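PDB 2ZWR: metallo-beta-lactamase superfamily protein from Thermus thermophilus, which probably acts as a hydrolase, holding two zinc ions in an active site of the metallo-beta-lactamase type. Local coordinates for residues A[119-124]-A[128-133]; A[152-157]-A[162-167]; A[31-36]-A[63-68]; A[13-18]-A[24-29]. All blocks are in the same frame, centred on the assembly; numbering follows the deposited sequence.

Contact 1: residues A[119-124]-A[128-133]; sequences VLHLPG and GHVAFY. With ZN (zinc ion), chain F.
Val119 and Val130 meet on one face of an antiparallel strand pair, where their branched side chains cross obliquely with CG1 of Val119 3.8 Å from CG1 of Val130. Because CG1 of Val119 is anti to its own nitrogen (chi1 176°), the CG2 branch of Val119 lies beside that nitrogen and runs alongside Phe132, reaching its CE1 at 4.2 Å. His121 is on the same face. Gly128 CA comes up at the edge of its imidazole, in plane and 3.8 Å from NE2, while Pro123 CD sits over the centre of one ring face. ND1 binds a zinc ion and NE2 is hydrogen-bonded to Pro127 O, so both nitrogens are engaged and the ring rotation is fixed. Leu120 and Ala131 are on the other face. Leu120 CD2 lies 4.0 Å from Tyr133 CB, and just past the strand Leu122 CD1 reaches Ala131 CB at 3.7 Å. Leu120 and Ala131 form the hydrogen-bonded pair, the bond from Leu120 N to Ala131 O being nearly straight (3.0 Å, 176°). Beyond the non-hydrogen-bonded pair His121-Val130, Leu122 N extends the ladder to His129 O at 2.8 Å. The His129 ring stacks on zinc ligand His54, and its NE2 is bonded to Asp144 N. The hairpin lies within a six-stranded sheet, between strands 113-114 and 139-143; Ala131 packs on the latter, and Leu122 on helix 161-171.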
# COMPACT_ATOMS: atom_id res chain seq x y z
N VAL A 119 -8.00 -5.33 -8.04
CA VAL A 119 -6.57 -5.04 -8.13
C VAL A 119 -6.24 -4.38 -9.47
O VAL A 119 -6.56 -4.90 -10.54
CB VAL A 119 -5.72 -6.32 -7.89
CG1 VAL A 119 -4.21 -6.04 -8.09
CG2 VAL A 119 -5.99 -6.87 -6.50
N LEU A 120 -5.62 -3.21 -9.39
CA LEU A 120 -5.10 -2.48 -10.54
C LEU A 120 -3.58 -2.56 -10.50
O LEU A 120 -2.97 -2.09 -9.55
CB LEU A 120 -5.53 -1.01 -10.48
CG LEU A 120 -6.92 -0.53 -10.93
CD1 LEU A 120 -8.02 -1.55 -10.74
CD2 LEU A 120 -7.29 0.77 -10.22
N HIS A 121 -2.98 -3.17 -11.52
CA HIS A 121 -1.53 -3.17 -11.62
C HIS A 121 -1.08 -1.87 -12.26
O HIS A 121 -1.30 -1.62 -13.45
CB HIS A 121 -0.99 -4.37 -12.41
CG HIS A 121 0.51 -4.43 -12.45
ND1 HIS A 121 1.21 -4.56 -13.63
CD2 HIS A 121 1.43 -4.35 -11.47
CE1 HIS A 121 2.51 -4.57 -13.37
NE2 HIS A 121 2.67 -4.45 -12.06
N LEU A 122 -0.41 -1.05 -11.45
CA LEU A 122 -0.05 0.30 -11.81
C LEU A 122 1.43 0.54 -11.50
O LEU A 122 1.75 1.20 -10.52
CB LEU A 122 -0.94 1.29 -11.04
CG LEU A 122 -2.45 1.25 -11.31
CD1 LEU A 122 -3.24 2.02 -10.25
CD2 LEU A 122 -2.79 1.76 -12.73
N PRO A 123 2.33 0.02 -12.36
CA PRO A 123 3.76 0.07 -12.07
C PRO A 123 4.33 1.47 -12.35
O PRO A 123 3.64 2.33 -12.89
CB PRO A 123 4.34 -0.94 -13.09
CG PRO A 123 3.46 -0.78 -14.28
CD PRO A 123 2.07 -0.55 -13.70
N GLY A 124 5.59 1.67 -12.01
CA GLY A 124 6.22 2.95 -12.24
C GLY A 124 7.02 3.40 -11.04
O GLY A 124 8.19 3.75 -11.16
N GLY A 128 5.91 -3.99 -9.32
CA GLY A 128 4.72 -4.72 -8.86
C GLY A 128 3.77 -3.84 -8.06
O GLY A 128 3.00 -4.34 -7.21
N HIS A 129 3.81 -2.54 -8.31
CA HIS A 129 2.97 -1.59 -7.57
C HIS A 129 1.52 -1.74 -8.02
O HIS A 129 1.22 -1.64 -9.21
CB HIS A 129 3.46 -0.15 -7.77
CG HIS A 129 2.91 0.82 -6.77
ND1 HIS A 129 1.57 1.13 -6.68
CD2 HIS A 129 3.52 1.55 -5.80
CE1 HIS A 129 1.38 1.99 -5.70
NE2 HIS A 129 2.54 2.26 -5.15
N VAL A 130 0.63 -1.98 -7.06
CA VAL A 130 -0.81 -2.09 -7.34
C VAL A 130 -1.62 -1.04 -6.59
O VAL A 130 -1.09 -0.35 -5.71
CB VAL A 130 -1.39 -3.51 -7.03
CG1 VAL A 130 -0.67 -4.60 -7.84
CG2 VAL A 130 -1.37 -3.82 -5.52
N ALA A 131 -2.89 -0.89 -6.98
CA ALA A 131 -3.87 -0.18 -6.16
C ALA A 131 -5.04 -1.11 -5.87
O ALA A 131 -5.38 -1.95 -6.70
CB ALA A 131 -4.37 1.08 -6.86
N PHE A 132 -5.63 -0.95 -4.69
CA PHE A 132 -6.81 -1.69 -4.29
C PHE A 132 -8.01 -0.78 -4.41
O PHE A 132 -8.16 0.16 -3.63
CB PHE A 132 -6.66 -2.24 -2.86
CG PHE A 132 -5.46 -3.11 -2.69
CD1 PHE A 132 -5.48 -4.43 -3.12
CD2 PHE A 132 -4.29 -2.60 -2.12
CE1 PHE A 132 -4.36 -5.24 -2.99
CE2 PHE A 132 -3.17 -3.39 -1.97
CZ PHE A 132 -3.20 -4.72 -2.42
N TYR A 133 -8.86 -1.09 -5.39
CA TYR A 133 -9.96 -0.21 -5.79
C TYR A 133 -11.32 -0.74 -5.33
O TYR A 133 -11.67 -1.90 -5.58
CB TYR A 133 -9.94 0.03 -7.32
CG TYR A 133 -11.05 0.93 -7.84
CD1 TYR A 133 -11.34 2.14 -7.21
CD2 TYR A 133 -11.81 0.57 -8.96
CE1 TYR A 133 -12.37 2.97 -7.66
CE2 TYR A 133 -12.84 1.40 -9.43
CZ TYR A 133 -13.10 2.60 -8.77
OH TYR A 133 -14.11 3.42 -9.21
ZN ZN F . 0.22 -4.87 -15.52

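Contact 2: residues A[152-157]-A[162-167]; sequences GRYDLP and KALFAS
Beside the dinuclear zinc site, the loop that follows strand 150-151 lays Gly152 and Tyr154 against Leu164 and Phe165 of helix 161-171. Leu164 CD2 makes the two closest approaches. It lies 3.5 Å from Tyr154 CD1 and also 3.5 Å from Gly152 O, and that carbonyl oxygen in turn sits in the plane of the Tyr154 ring, at its edge. Tyr154 holds its CG between the backbone N and the carbonyl carbon (chi1 44°), a rotation that brings the ring to Leu164, the two side chains crossing at about a right angle. One helix position further on, Phe165 turns an edge to the face of Tyr154 in a T-shaped pair, with planes 71° apart and ring centroids separated by 6.0 Å; the nearest atoms, Tyr154 CE1 and Phe165 CE2, are still 4.5 Å apart, so this pairing is loose. Apart from the Gly152 carbonyl the touching atoms are carbon, and the contact is small, burying 156 Å² in all. In the metallo-beta-lactamase fold the metal ligands are carried on loops, and this loop supplies second-shell acceptors to two of them: Arg153 O is hydrogen-bonded to His125 ND1, and Pro157 O to His56 NE2. Within the loop, Arg153 forms a salt bridge with Asp155, gripping it side-on with two nitrogens. NE reaches OD1 of Asp155 at 2.9 Å, with that oxygen tilted 33° from the guanidinium plane, whereas NH2 meets OD2 of Asp155 at 3.0 Å with the oxygen nearly in that plane. Leu156 CD2 covers one face of the guanidinium.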
# COMPACT_ATOMS: atom_id res chain seq x y z
N GLY A 152 4.39 9.73 -6.58
CA GLY A 152 5.46 8.87 -6.08
C GLY A 152 6.81 9.18 -6.70
O GLY A 152 6.89 9.54 -7.88
N ARG A 153 7.86 9.08 -5.90
CA ARG A 153 9.24 9.15 -6.40
C ARG A 153 9.42 8.15 -7.54
O ARG A 153 8.88 7.03 -7.51
CB ARG A 153 10.24 8.84 -5.28
CG ARG A 153 10.30 9.91 -4.19
CD ARG A 153 11.28 9.55 -3.08
NE ARG A 153 12.67 9.67 -3.52
CZ ARG A 153 13.73 9.45 -2.75
NH1 ARG A 153 13.59 9.08 -1.49
NH2 ARG A 153 14.96 9.60 -3.25
N TYR A 154 10.16 8.56 -8.57
CA TYR A 154 10.52 7.65 -9.65
C TYR A 154 12.04 7.57 -9.79
O TYR A 154 12.58 7.44 -10.89
CB TYR A 154 9.80 8.02 -10.97
CG TYR A 154 9.80 9.49 -11.31
CD1 TYR A 154 8.90 10.37 -10.69
CD2 TYR A 154 10.70 10.02 -12.24
CE1 TYR A 154 8.89 11.73 -11.00
CE2 TYR A 154 10.70 11.38 -12.55
CZ TYR A 154 9.79 12.23 -11.93
OH TYR A 154 9.77 13.58 -12.24
N ASP A 155 12.71 7.64 -8.64
CA ASP A 155 14.17 7.50 -8.55
C ASP A 155 14.58 6.39 -7.58
O ASP A 155 15.76 6.24 -7.26
CB ASP A 155 14.81 8.84 -8.13
CG ASP A 155 14.40 9.29 -6.72
OD1 ASP A 155 13.39 8.79 -6.18
OD2 ASP A 155 15.10 10.17 -6.16
N LEU A 156 13.59 5.63 -7.10
CA LEU A 156 13.83 4.54 -6.15
C LEU A 156 14.06 3.20 -6.87
O LEU A 156 13.90 3.13 -8.10
CB LEU A 156 12.68 4.43 -5.16
CG LEU A 156 12.58 5.49 -4.07
CD1 LEU A 156 11.35 5.25 -3.19
CD2 LEU A 156 13.86 5.53 -3.23
N PRO A 157 14.49 2.16 -6.12
CA PRO A 157 14.66 0.82 -6.70
C PRO A 157 13.41 0.30 -7.41
O PRO A 157 12.30 0.27 -6.82
CB PRO A 157 15.01 -0.05 -5.48
CG PRO A 157 15.69 0.89 -4.56
CD PRO A 157 14.90 2.18 -4.70
N LYS A 162 8.26 6.42 -17.06
CA LYS A 162 7.27 6.35 -18.14
C LYS A 162 6.11 5.44 -17.77
O LYS A 162 4.95 5.74 -18.10
CB LYS A 162 7.93 5.89 -19.45
CG LYS A 162 7.06 6.10 -20.68
N ALA A 163 6.40 4.34 -17.08
CA ALA A 163 5.35 3.49 -16.52
C ALA A 163 4.52 4.30 -15.52
O ALA A 163 3.30 4.20 -15.52
CB ALA A 163 5.95 2.23 -15.87
N LEU A 164 5.18 5.13 -14.70
CA LEU A 164 4.49 5.90 -13.67
C LEU A 164 3.43 6.83 -14.25
O LEU A 164 2.29 6.86 -13.78
CB LEU A 164 5.47 6.68 -12.78
CG LEU A 164 4.92 7.54 -11.63
CD1 LEU A 164 4.26 6.73 -10.53
CD2 LEU A 164 6.03 8.35 -11.02
N PHE A 165 3.79 7.58 -15.29
CA PHE A 165 2.84 8.52 -15.86
C PHE A 165 1.70 7.85 -16.63
O PHE A 165 0.57 8.33 -16.61
CB PHE A 165 3.55 9.65 -16.62
CG PHE A 165 4.21 10.65 -15.69
CD1 PHE A 165 3.45 11.65 -15.07
CD2 PHE A 165 5.57 10.57 -15.41
CE1 PHE A 165 4.05 12.56 -14.19
CE2 PHE A 165 6.18 11.48 -14.53
CZ PHE A 165 5.41 12.48 -13.92
N ALA A 166 1.99 6.71 -17.25
CA ALA A 166 0.95 5.87 -17.81
C ALA A 166 0.01 5.33 -16.71
O ALA A 166 -1.22 5.32 -16.88
CB ALA A 166 1.56 4.73 -18.62
N SER A 167 0.59 4.90 -15.59
CA SER A 167 -0.22 4.43 -14.46
C SER A 167 -1.12 5.54 -13.90
O SER A 167 -2.28 5.28 -13.54
CB SER A 167 0.66 3.85 -13.36
OG SER A 167 1.13 2.57 -13.75

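Contact 3: residues A[31-36]-A[63-68]; sequences DEPEKL and VAPLVE. With ZN (zinc ion), chain G.
Leu36 and Leu66 both place CG anti to the carbonyl carbon, with chi1 at -72° and -64°, and this matched choice sends their CD1 methyls to meet 3.9 Å apart while the side chains cross at about a right angle. Nearer the surface, Pro33 and Pro65 repeat the pattern. Their side chains also cross at about a right angle, and CB of Pro33 lies 3.7 Å from CG of Pro65. The two segments touch through carbon alone and bury 160 Å². Pro33 opens its helix directly after Glu32, the N-cap residue, whose OE2 is tied to Gly9 N. Asp31, the residue before Glu32, points away from the second helix and binds a zinc ion through OD1 at 2.1 Å. A water on the same zinc donates to the other carboxylate oxygen, OD2 of Asp31, at 2.7 Å, while Glu32 N makes a weak bond to OD1. Four side chains thus join the N-terminal part of helix 33-43 to helix 63-70, and both helices rest on the same sheet: Leu36 and Leu66 pack against Leu26 of strand 23-27, Leu36 also against strand 2-8, and Val63 against strand 74-76.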
# COMPACT_ATOMS: atom_id res chain seq x y z
N ASP A 31 5.85 -0.36 9.60
CA ASP A 31 6.72 -0.28 10.75
C ASP A 31 5.88 -0.23 12.02
O ASP A 31 4.64 -0.19 11.96
CB ASP A 31 7.58 0.99 10.65
CG ASP A 31 8.87 0.88 11.42
OD1 ASP A 31 9.12 -0.18 12.03
OD2 ASP A 31 9.64 1.85 11.43
N GLU A 32 6.56 -0.26 13.16
CA GLU A 32 5.93 -0.07 14.48
C GLU A 32 4.79 -1.07 14.71
O GLU A 32 3.63 -0.66 14.84
CB GLU A 32 5.45 1.37 14.67
CG GLU A 32 6.51 2.45 14.39
CD GLU A 32 6.09 3.85 14.84
OE1 GLU A 32 5.95 4.08 16.07
OE2 GLU A 32 5.90 4.72 13.97
N PRO A 33 5.11 -2.37 14.78
CA PRO A 33 4.10 -3.40 14.98
C PRO A 33 3.26 -3.19 16.25
O PRO A 33 2.07 -3.53 16.25
CB PRO A 33 4.92 -4.69 15.08
CG PRO A 33 6.33 -4.26 15.35
CD PRO A 33 6.47 -2.93 14.68
N GLU A 34 3.88 -2.63 17.30
CA GLU A 34 3.19 -2.35 18.57
C GLU A 34 2.05 -1.37 18.35
O GLU A 34 1.00 -1.48 18.96
CB GLU A 34 4.13 -1.75 19.63
CG GLU A 34 5.61 -2.06 19.48
CD GLU A 34 6.29 -1.29 18.35
OE1 GLU A 34 6.26 -0.04 18.31
OE2 GLU A 34 6.89 -1.96 17.49
N LYS A 35 2.28 -0.38 17.48
CA LYS A 35 1.27 0.62 17.13
C LYS A 35 0.11 -0.02 16.37
O LYS A 35 -1.06 0.32 16.59
CB LYS A 35 1.92 1.74 16.31
CG LYS A 35 1.20 3.08 16.36
CD LYS A 35 2.16 4.26 16.10
N LEU A 36 0.42 -0.98 15.49
CA LEU A 36 -0.61 -1.73 14.76
C LEU A 36 -1.41 -2.67 15.65
O LEU A 36 -2.64 -2.68 15.60
CB LEU A 36 -0.00 -2.49 13.58
CG LEU A 36 0.43 -1.59 12.42
CD1 LEU A 36 1.49 -2.28 11.58
CD2 LEU A 36 -0.77 -1.18 11.57
N VAL A 63 5.56 -6.46 8.64
CA VAL A 63 4.98 -7.72 8.16
C VAL A 63 5.40 -8.92 9.01
O VAL A 63 4.54 -9.65 9.49
CB VAL A 63 5.25 -7.98 6.65
CG1 VAL A 63 4.85 -9.41 6.26
CG2 VAL A 63 4.50 -6.97 5.81
N ALA A 64 6.72 -9.10 9.22
CA ALA A 64 7.22 -10.30 9.93
C ALA A 64 6.61 -10.59 11.33
O ALA A 64 6.13 -11.70 11.57
CB ALA A 64 8.76 -10.32 9.98
N PRO A 65 6.65 -9.60 12.27
CA PRO A 65 6.01 -9.82 13.58
C PRO A 65 4.52 -10.14 13.51
O PRO A 65 4.04 -10.96 14.30
CB PRO A 65 6.25 -8.50 14.33
CG PRO A 65 6.63 -7.48 13.27
CD PRO A 65 7.32 -8.28 12.20
N LEU A 66 3.80 -9.50 12.59
CA LEU A 66 2.36 -9.73 12.47
C LEU A 66 2.02 -11.10 11.88
O LEU A 66 1.03 -11.70 12.27
CB LEU A 66 1.71 -8.61 11.66
CG LEU A 66 1.80 -7.23 12.32
CD1 LEU A 66 1.08 -6.17 11.50
CD2 LEU A 66 1.27 -7.24 13.75
N VAL A 67 2.86 -11.59 10.96
CA VAL A 67 2.72 -12.94 10.41
C VAL A 67 3.05 -13.99 11.49
O VAL A 67 2.33 -14.99 11.63
CB VAL A 67 3.61 -13.13 9.15
CG1 VAL A 67 3.71 -14.58 8.75
CG2 VAL A 67 3.08 -12.29 7.99
N GLU A 68 4.12 -13.75 12.24
CA GLU A 68 4.48 -14.61 13.37
C GLU A 68 3.36 -14.70 14.42
O GLU A 68 3.05 -15.79 14.91
CB GLU A 68 5.77 -14.09 14.03
CG GLU A 68 6.35 -15.07 15.05
CD GLU A 68 7.67 -14.60 15.65
OE1 GLU A 68 7.83 -13.37 15.91
OE2 GLU A 68 8.54 -15.47 15.87
ZN ZN G . 10.82 -0.16 13.34
O HOH W 1 10.60 1.82 14.00

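Contact 4: residues A[13-18]-A[24-29]; sequences ENAYLV and PVLIDP
An antiparallel beta hairpin joins Tyr16 and Val18 to Ile27 and Val25 inside the N-terminal six-stranded sheet, strands 13-20 and 23-27 being neighbours within it. The short strand axes run 174° apart. Two hydrogen-bonded pairs carry the ladder: Ile27 N donates to Tyr16 O at 2.7 Å, almost straight (179°), Tyr16 N returns one to Ile27 O, and Val18 and Val25 exchange bonds that are both 2.8 Å from N to O. On the face of these four residues Val18 CG2 approaches Ile27 CD1 to 4.1 Å, and Tyr16 OH is bonded to Pro182 O. Between them, Leu17 and Leu26 form the non-hydrogen-bonded pair on the other face, their backbone bonds going to Phe4 and Ala49; there Leu26 packs on helices 33-43 and 63-70 and Leu17 on Thr43.

Where strand 23-27 ends, Asp28 is probably the first-motif aspartate of the metallo-beta-lactamase superfamily, a second-shell residue that positions the zinc ligand His59. Its OD2 is bonded to Thr53 OG1 and His59 ND1, and accepts a third bond, 2.8 Å long, from a water that also donates to Asn14 O (3.0 Å). That water lies in plane at the edge of the Tyr16 ring. Glu13 comes across the end of the hairpin: its CG leaves anti to the backbone N and the chain bends at chi2 (-95°), bringing OE2 to 2.6 Å from Asp28 O and 3.0 Å from Asp28 CB. The Glu13 side chain is about 5 Å from a bound zinc ion and touches His59 and His184.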
# COMPACT_ATOMS: atom_id res chain seq x y z
N GLU A 13 4.93 6.47 6.73
CA GLU A 13 4.16 5.72 5.76
C GLU A 13 2.78 5.45 6.35
O GLU A 13 2.66 5.27 7.56
CB GLU A 13 4.90 4.41 5.43
CG GLU A 13 4.16 3.42 4.53
CD GLU A 13 3.39 2.35 5.31
OE1 GLU A 13 3.50 2.30 6.55
OE2 GLU A 13 2.65 1.57 4.67
N ASN A 14 1.75 5.43 5.50
CA ASN A 14 0.37 5.15 5.95
C ASN A 14 -0.07 3.68 5.75
O ASN A 14 -0.17 3.19 4.61
CB ASN A 14 -0.66 6.06 5.25
CG ASN A 14 -0.33 7.56 5.36
OD1 ASN A 14 -0.57 8.31 4.42
ND2 ASN A 14 0.20 7.99 6.51
N ALA A 15 -0.36 3.01 6.87
CA ALA A 15 -1.04 1.72 6.88
C ALA A 15 -2.55 1.93 6.99
O ALA A 15 -3.00 2.95 7.52
CB ALA A 15 -0.55 0.85 8.04
N TYR A 16 -3.33 0.97 6.50
CA TYR A 16 -4.78 1.07 6.59
C TYR A 16 -5.35 -0.25 7.07
O TYR A 16 -5.14 -1.29 6.45
CB TYR A 16 -5.41 1.47 5.23
CG TYR A 16 -4.95 2.84 4.74
CD1 TYR A 16 -5.62 4.00 5.13
CD2 TYR A 16 -3.84 2.96 3.91
CE1 TYR A 16 -5.18 5.27 4.71
CE2 TYR A 16 -3.39 4.23 3.48
CZ TYR A 16 -4.07 5.37 3.89
OH TYR A 16 -3.64 6.61 3.46
N LEU A 17 -6.03 -0.19 8.22
CA LEU A 17 -6.83 -1.29 8.72
C LEU A 17 -8.25 -1.06 8.23
O LEU A 17 -8.89 -0.08 8.59
CB LEU A 17 -6.76 -1.37 10.24
CG LEU A 17 -7.57 -2.48 10.94
CD1 LEU A 17 -7.10 -3.90 10.55
CD2 LEU A 17 -7.55 -2.29 12.48
N VAL A 18 -8.73 -1.95 7.38
CA VAL A 18 -9.96 -1.73 6.64
C VAL A 18 -10.92 -2.88 6.92
O VAL A 18 -10.56 -4.05 6.74
CB VAL A 18 -9.71 -1.65 5.10
CG1 VAL A 18 -11.01 -1.38 4.34
CG2 VAL A 18 -8.63 -0.60 4.77
N PRO A 24 -11.80 -7.94 8.08
CA PRO A 24 -10.77 -6.90 8.09
C PRO A 24 -9.52 -7.29 7.33
O PRO A 24 -9.11 -8.46 7.33
CB PRO A 24 -10.46 -6.73 9.59
CG PRO A 24 -11.58 -7.43 10.32
CD PRO A 24 -11.97 -8.54 9.41
N VAL A 25 -8.92 -6.31 6.67
CA VAL A 25 -7.59 -6.46 6.09
C VAL A 25 -6.69 -5.31 6.54
O VAL A 25 -7.15 -4.21 6.86
CB VAL A 25 -7.57 -6.50 4.52
CG1 VAL A 25 -8.14 -7.81 4.02
CG2 VAL A 25 -8.30 -5.29 3.90
N LEU A 26 -5.39 -5.59 6.51
CA LEU A 26 -4.39 -4.61 6.84
C LEU A 26 -3.51 -4.34 5.62
O LEU A 26 -2.84 -5.24 5.11
CB LEU A 26 -3.55 -5.13 8.01
CG LEU A 26 -2.38 -4.28 8.48
CD1 LEU A 26 -2.83 -2.87 8.82
CD2 LEU A 26 -1.72 -4.98 9.66
N ILE A 27 -3.55 -3.09 5.15
CA ILE A 27 -2.79 -2.63 3.98
C ILE A 27 -1.48 -1.95 4.37
O ILE A 27 -1.49 -0.97 5.12
CB ILE A 27 -3.64 -1.66 3.10
CG1 ILE A 27 -4.90 -2.36 2.59
CG2 ILE A 27 -2.82 -1.05 1.95
CD1 ILE A 27 -5.89 -1.44 1.85
N ASP A 28 -0.36 -2.45 3.84
CA ASP A 28 0.99 -1.87 4.01
C ASP A 28 1.43 -1.62 5.48
O ASP A 28 1.69 -0.47 5.87
CB ASP A 28 1.14 -0.56 3.22
CG ASP A 28 1.01 -0.73 1.72
OD1 ASP A 28 0.85 -1.87 1.23
OD2 ASP A 28 1.07 0.30 1.01
N PRO A 29 1.54 -2.69 6.30
CA PRO A 29 2.07 -2.50 7.66
C PRO A 29 3.57 -2.21 7.64
O PRO A 29 4.37 -3.14 7.69
CB PRO A 29 1.81 -3.86 8.33
CG PRO A 29 1.77 -4.85 7.19
CD PRO A 29 1.24 -4.11 6.00
O HOH W 2 -0.51 2.51 1.75

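Overall arrangement
From the N terminus, contact 4 closes first as a tight hairpin; contact 3 follows, bridging the 26 residues between its segments to bring two helices together; contact 1 closes a second hairpin and contact 2 a short loop onto a helix. All four run in series, none nested or crossed. Contacts 3 and 4 touch directly, Val63 CG2 lying 3.7 Å from Pro29 CG, which fastens the helices to the first sheet. Contacts 1 and 2 touch beside the second sheet, where Pro123 O probably bonds Ser167 OG. Contacts 1 and 3 lie on opposite sides of the chain's centre, while contacts 1 and 4, one from each sheet, come within about 4 Å at their nearest atoms.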